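Local coordinates for fluoroacetyl-CoA-specific thioesterase-like domain-containing protein (Thermanaerovibrio acidaminovorans, PDB 3QOO) that is of unknown function but adopts a hot-dog fold related to fluoroacetyl-CoA-specific thioesterases, and so may act on acyl-CoA thioesters, at residues E72-A77 with V112-Q117; V85-T90 with L101-D106. All blocks are in the same frame, centred on the assembly; numbering follows the deposited sequence. Where two conformers were deposited one is given.

In the fold
Both interactions are antiparallel pairings in the one curved sheet that wraps helix 41-56 in this hot-dog fold. Interaction 1 joins strand 110-123 to the outermost strand 64-75, beyond which the sheet continues into the second subunit; its contact is mostly backbone, with few apolar side chains meeting and a His-carboxylate pair on the side away from the helix. Interaction 2 lies deeper in the chain, in the hairpin of strands 84-95 and 98-107, and its Val, Phe and selenomethionine side chains pack densely under the helix. The two are joined by pairing of 98-107 with 110-123, through backbone bonds such as Val112 to Ala105.

Interaction 1 (E72-A77 with V112-Q117); sequences EVHNLA and VATGLQ
In the hot-dog sheet, strand 64-75 borders strand 110-123 as an antiparallel pair, and residues 72-77 meet 112-117 mainly through the backbone. Glu72 and Leu116 form one hydrogen-bonded pair, with Glu72 N reaching Leu116 O at 2.9 Å; His74 and Thr114 form the next, with His74 N 2.8 Å from Thr114 O. Between them Val73 faces Gly115 in a non-hydrogen-bonded pair, where the CA atoms come to 4.2 Å.

On the face carrying Glu72, His74, Thr114 and Leu116, CB of Glu72 lies against CG of Leu116. Glu72 runs out extended, its CG anti to the backbone N (chi1 -175°), which carries the carboxylate along the strand to His74. There His74 NE2 donates to Glu72 OE1 at 2.7 Å; OE1 lies nearly in the imidazole plane, while NE2 meets it from above the carboxylate plane, a bond that would restrain the ring's rotation. Thr114 OG1 lies 3.6 Å from His74 CB, and oblique to the ring.

The other face turns toward helix 41-56: Val73 CG1 meets Ala113 CB loosely, and in the modelled conformer Asn75 ND2 is hydrogen-bonded to Thr41 OG1. Glu72, Val73 and His74 also pair with a strand of the second subunit, so the sheet crosses the dimer interface. Where the strand ends, the classic bulge of Val112 and Ala113 opposite Ala105 adjoins the turn at Leu76, whose CB packs on Val112 O. That carbonyl oxygen accepts two bonds from one face of its plane, from Leu76 N at 2.8 Å and from Ala77 N at 3.2 Å.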
loop_
_atom_site.group_PDB
_atom_site.type_symbol
_atom_site.label_atom_id
_atom_site.label_comp_id
_atom_site.label_asym_id
_atom_site.label_seq_id
_atom_site.Cartn_x
_atom_site.Cartn_y
_atom_site.Cartn_z
ATOM N N GLU A 72 -0.350 0.266 6.667
ATOM C CA GLU A 72 1.082 0.021 6.813
ATOM C C GLU A 72 1.376 -1.408 6.462
ATOM O O GLU A 72 0.597 -2.314 6.849
ATOM C CB GLU A 72 1.517 0.321 8.243
ATOM C CG GLU A 72 2.984 0.218 8.510
ATOM C CD GLU A 72 3.423 0.773 9.838
ATOM O OE1 GLU A 72 4.657 0.579 10.137
ATOM O OE2 GLU A 72 2.520 1.264 10.636
ATOM N N VAL A 73 2.454 -1.653 5.731
ATOM C CA VAL A 73 2.904 -2.992 5.382
ATOM C C VAL A 73 4.377 -3.112 5.692
ATOM O O VAL A 73 5.157 -2.199 5.372
ATOM C CB VAL A 73 2.626 -3.321 3.882
ATOM C CG1 VAL A 73 3.196 -4.699 3.491
ATOM C CG2 VAL A 73 1.150 -3.255 3.606
ATOM N N HIS A 74 4.760 -4.222 6.308
ATOM C CA HIS A 74 6.160 -4.606 6.480
ATOM C C HIS A 74 6.438 -5.844 5.652
ATOM O O HIS A 74 5.788 -6.871 5.806
ATOM C CB HIS A 74 6.482 -4.923 7.942
ATOM C CG HIS A 74 6.277 -3.778 8.875
ATOM N ND1 HIS A 74 6.563 -3.884 10.227
ATOM C CD2 HIS A 74 5.800 -2.520 8.694
ATOM C CE1 HIS A 74 6.261 -2.744 10.831
ATOM N NE2 HIS A 74 5.807 -1.892 9.921
ATOM N N ASN A 75 7.386 -5.753 4.748
ATOM C CA ASN A 75 7.797 -6.906 3.997
ATOM C C ASN A 75 8.801 -7.668 4.808
ATOM O O ASN A 75 9.703 -7.090 5.429
ATOM C CB ASN A 75 8.384 -6.497 2.665
ATOM C CG ASN A 75 7.325 -6.062 1.711
ATOM O OD1 ASN A 75 6.491 -6.865 1.307
ATOM N ND2 ASN A 75 7.319 -4.782 1.371
ATOM N N LEU A 76 8.628 -8.970 4.821
ATOM C CA LEU A 76 9.528 -9.886 5.558
ATOM C C LEU A 76 10.346 -10.759 4.639
ATOM O O LEU A 76 11.542 -10.940 4.859
ATOM C CB LEU A 76 8.739 -10.755 6.520
ATOM C CG LEU A 76 7.868 -9.970 7.508
ATOM C CD1 LEU A 76 7.304 -11.001 8.467
ATOM C CD2 LEU A 76 8.424 -8.786 8.237
ATOM N N ALA A 77 9.764 -11.274 3.578
ATOM C CA ALA A 77 10.443 -12.217 2.733
ATOM C C ALA A 77 9.699 -12.295 1.397
ATOM O O ALA A 77 8.517 -11.978 1.310
ATOM C CB ALA A 77 10.526 -13.604 3.431
ATOM N N VAL A 112 5.648 -13.845 5.018
ATOM C CA VAL A 112 6.185 -13.006 3.975
ATOM C C VAL A 112 5.916 -11.511 4.210
ATOM O O VAL A 112 6.654 -10.673 3.691
ATOM C CB VAL A 112 5.737 -13.430 2.575
ATOM C CG1 VAL A 112 6.328 -14.789 2.217
ATOM C CG2 VAL A 112 4.212 -13.453 2.416
ATOM N N ALA A 113 4.858 -11.163 4.937
ATOM C CA ALA A 113 4.543 -9.757 5.208
ATOM C C ALA A 113 3.610 -9.668 6.395
ATOM O O ALA A 113 2.900 -10.635 6.742
ATOM C CB ALA A 113 3.897 -9.056 4.008
ATOM N N THR A 114 3.582 -8.501 7.029
ATOM C CA THR A 114 2.609 -8.144 8.043
ATOM C C THR A 114 2.065 -6.761 7.720
ATOM O O THR A 114 2.651 -6.030 6.901
ATOM C CB THR A 114 3.209 -8.161 9.433
ATOM O OG1 THR A 114 4.352 -7.336 9.476
ATOM C CG2 THR A 114 3.540 -9.609 9.862
ATOM N N GLY A 115 0.964 -6.380 8.335
ATOM C CA GLY A 115 0.392 -5.093 8.079
ATOM C C GLY A 115 -0.642 -4.651 9.054
ATOM O O GLY A 115 -1.022 -5.424 9.954
ATOM N N LEU A 116 -1.135 -3.434 8.867
ATOM C CA LEU A 116 -2.289 -2.978 9.583
ATOM C C LEU A 116 -3.069 -2.029 8.687
ATOM O O LEU A 116 -2.516 -1.390 7.784
ATOM C CB LEU A 116 -1.949 -2.330 10.868
ATOM C CG LEU A 116 -1.359 -0.974 10.853
ATOM C CD1 LEU A 116 -2.332 0.159 10.395
ATOM C CD2 LEU A 116 -0.823 -0.643 12.263
ATOM N N GLN A 117 -4.359 -1.899 8.988
ATOM C CA GLN A 117 -5.222 -0.978 8.275
ATOM C C GLN A 117 -6.260 -0.408 9.228
ATOM O O GLN A 117 -6.898 -1.163 9.981
ATOM C CB GLN A 117 -5.881 -1.652 7.088
ATOM C CG GLN A 117 -6.686 -0.680 6.197
ATOM C CD GLN A 117 -7.083 -1.327 4.908
ATOM O OE1 GLN A 117 -8.213 -1.804 4.764
ATOM N NE2 GLN A 117 -6.140 -1.395 3.961
#

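Interaction 2 (V85-T90 with L101-D106); sequences VTFTVT and LSMKAD
The hairpin of strands 84-95 and 98-107 contributes residues 85-90 and 101-106 to the antiparallel hot-dog sheet, with one face packed against helix 41-56 and the other lined by polar side chains. On the packed face Ala105 CB lies over the centre of the Phe87 ring, 4.1 Å from its centroid and 12° off the normal, a CH-pi contact. The selenium of Met103, a selenomethionine, approaches the same ring obliquely, 4.1 Å from Phe87 CD1. This chain leaves with CG anti to the backbone N; the bend at chi2 (-88°) then sets SE beside the phenyl ring, and chi3 only directs the terminal CE.

Farther along, Val89 divides its branches: CG2 touches Met103 CG at 3.8 Å, while CG1 meets Leu101 CD2. At the other end, Val85 CG1 rests on Ala105 CB. Thr47 and Leu51 of the helix cover Phe87, and Ile55 meets Val89, placing these residues in the hydrophobic interior.

The face bearing Thr86, Thr88, Thr90, Ser102, Lys104 and Asp106 is looser and partly exposed to solvent. Thr90 CB meets Ser102 OG at 3.7 Å, whereas the extended chain of the exposed Lys104 leads its ammonium away from the partner strand. Thr88 OG1 is hydrogen-bonded to Arg17 of the adjoining strand 15-21. Beneath these side chains, three hydrogen-bonded residue pairs run from Thr86-Asp106 to Thr90-Ser102. A bound water reaches Asp106 OD1 in the modelled conformer of that residue, and bridges Thr86 O at 2.9 Å and Thr88 OG1 at 2.7 Å.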
loop_
_atom_site.group_PDB
_atom_site.type_symbol
_atom_site.label_atom_id
_atom_site.label_comp_id
_atom_site.label_asym_id
_atom_site.label_seq_id
_atom_site.Cartn_x
_atom_site.Cartn_y
_atom_site.Cartn_z
ATOM N N VAL A 85 -0.113 -17.397 -1.210
ATOM C CA VAL A 85 0.020 -16.628 0.019
ATOM C C VAL A 85 -1.303 -16.565 0.768
ATOM O O VAL A 85 -2.300 -16.097 0.220
ATOM C CB VAL A 85 0.542 -15.189 -0.276
ATOM C CG1 VAL A 85 0.748 -14.437 1.004
ATOM C CG2 VAL A 85 1.837 -15.250 -1.085
ATOM N N THR A 86 -1.291 -17.075 1.997
ATOM C CA THR A 86 -2.472 -17.016 2.855
ATOM C C THR A 86 -2.437 -15.711 3.656
ATOM O O THR A 86 -1.506 -15.471 4.421
ATOM C CB THR A 86 -2.536 -18.219 3.789
ATOM O OG1 THR A 86 -2.571 -19.388 2.983
ATOM C CG2 THR A 86 -3.728 -18.176 4.720
ATOM N N PHE A 87 -3.462 -14.891 3.475
ATOM C CA PHE A 87 -3.653 -13.660 4.218
ATOM C C PHE A 87 -4.656 -13.873 5.319
ATOM O O PHE A 87 -5.738 -14.435 5.079
ATOM C CB PHE A 87 -4.166 -12.551 3.310
ATOM C CG PHE A 87 -3.175 -11.997 2.343
ATOM C CD1 PHE A 87 -2.682 -10.715 2.512
ATOM C CD2 PHE A 87 -2.775 -12.719 1.236
ATOM C CE1 PHE A 87 -1.807 -10.157 1.583
ATOM C CE2 PHE A 87 -1.859 -12.153 0.339
ATOM C CZ PHE A 87 -1.381 -10.886 0.511
ATOM N N THR A 88 -4.301 -13.400 6.517
ATOM C CA THR A 88 -5.203 -13.411 7.663
ATOM C C THR A 88 -5.325 -11.975 8.146
ATOM O O THR A 88 -4.300 -11.346 8.456
ATOM C CB THR A 88 -4.673 -14.284 8.803
ATOM O OG1 THR A 88 -4.396 -15.591 8.308
ATOM C CG2 THR A 88 -5.717 -14.374 9.925
ATOM N N VAL A 89 -6.550 -11.455 8.138
ATOM C CA VAL A 89 -6.837 -10.135 8.618
ATOM C C VAL A 89 -7.783 -10.213 9.800
ATOM O O VAL A 89 -8.781 -10.926 9.721
ATOM C CB VAL A 89 -7.373 -9.246 7.474
ATOM C CG1 VAL A 89 -7.840 -7.898 7.989
ATOM C CG2 VAL A 89 -6.273 -9.043 6.409
ATOM N N THR A 90 -7.443 -9.503 10.864
ATOM C CA THR A 90 -8.067 -9.656 12.179
ATOM C C THR A 90 -8.411 -8.309 12.775
ATOM O O THR A 90 -7.586 -7.399 12.747
ATOM C CB THR A 90 -7.103 -10.348 13.161
ATOM O OG1 THR A 90 -6.649 -11.579 12.587
ATOM C CG2 THR A 90 -7.772 -10.617 14.508
ATOM N N LEU A 101 -7.385 -3.115 11.967
ATOM C CA LEU A 101 -7.180 -4.510 11.671
ATOM C C LEU A 101 -5.713 -4.796 11.451
ATOM O O LEU A 101 -5.002 -3.975 10.864
ATOM C CB LEU A 101 -7.964 -4.883 10.414
ATOM C CG LEU A 101 -9.475 -4.575 10.524
ATOM C CD1 LEU A 101 -9.809 -3.268 9.815
ATOM C CD2 LEU A 101 -10.304 -5.692 9.938
ATOM N N SER A 102 -5.259 -5.955 11.916
ATOM C CA SER A 102 -3.930 -6.422 11.644
ATOM C C SER A 102 -3.955 -7.462 10.523
ATOM O O SER A 102 -4.993 -8.036 10.219
ATOM C CB SER A 102 -3.369 -7.039 12.898
ATOM O OG SER A 102 -4.121 -8.147 13.307
HETATM N N MSE A 103 -2.797 -7.672 9.920
HETATM C CA MSE A 103 -2.655 -8.574 8.784
HETATM C C MSE A 103 -1.374 -9.364 8.909
HETATM O O MSE A 103 -0.327 -8.834 9.307
HETATM C CB MSE A 103 -2.638 -7.771 7.465
HETATM C CG MSE A 103 -2.532 -8.573 6.203
HETATM SE SE MSE A 103 -0.711 -8.975 5.637
HETATM C CE MSE A 103 -0.313 -7.284 4.724
ATOM N N LYS A 104 -1.460 -10.636 8.542
ATOM C CA LYS A 104 -0.304 -11.473 8.364
ATOM C C LYS A 104 -0.475 -12.250 7.084
ATOM O O LYS A 104 -1.552 -12.754 6.800
ATOM C CB LYS A 104 -0.085 -12.419 9.567
ATOM C CG LYS A 104 1.300 -13.058 9.639
ATOM C CD LYS A 104 1.586 -13.558 11.051
ATOM C CE LYS A 104 2.944 -14.244 11.155
ATOM N NZ LYS A 104 3.175 -14.679 12.563
ATOM N N ALA A 105 0.590 -12.318 6.316
ATOM C CA ALA A 105 0.663 -13.052 5.063
ATOM C C ALA A 105 1.753 -14.085 5.191
ATOM O O ALA A 105 2.892 -13.771 5.522
ATOM C CB ALA A 105 0.927 -12.096 3.899
ATOM N N ASP A 106 1.401 -15.329 4.879
ATOM C CA ASP A 106 2.282 -16.469 5.040
ATOM C C ASP A 106 2.185 -17.346 3.807
ATOM O O ASP A 106 1.192 -17.352 3.084
ATOM C CB ASP A 106 1.855 -17.296 6.267
ATOM C CG ASP A 106 1.713 -16.462 7.517
ATOM O OD1 ASP A 106 0.570 -16.268 8.007
ATOM O OD2 ASP A 106 2.729 -15.974 8.001
HETATM O O HOH W 1 -1.910 -15.882 7.293
#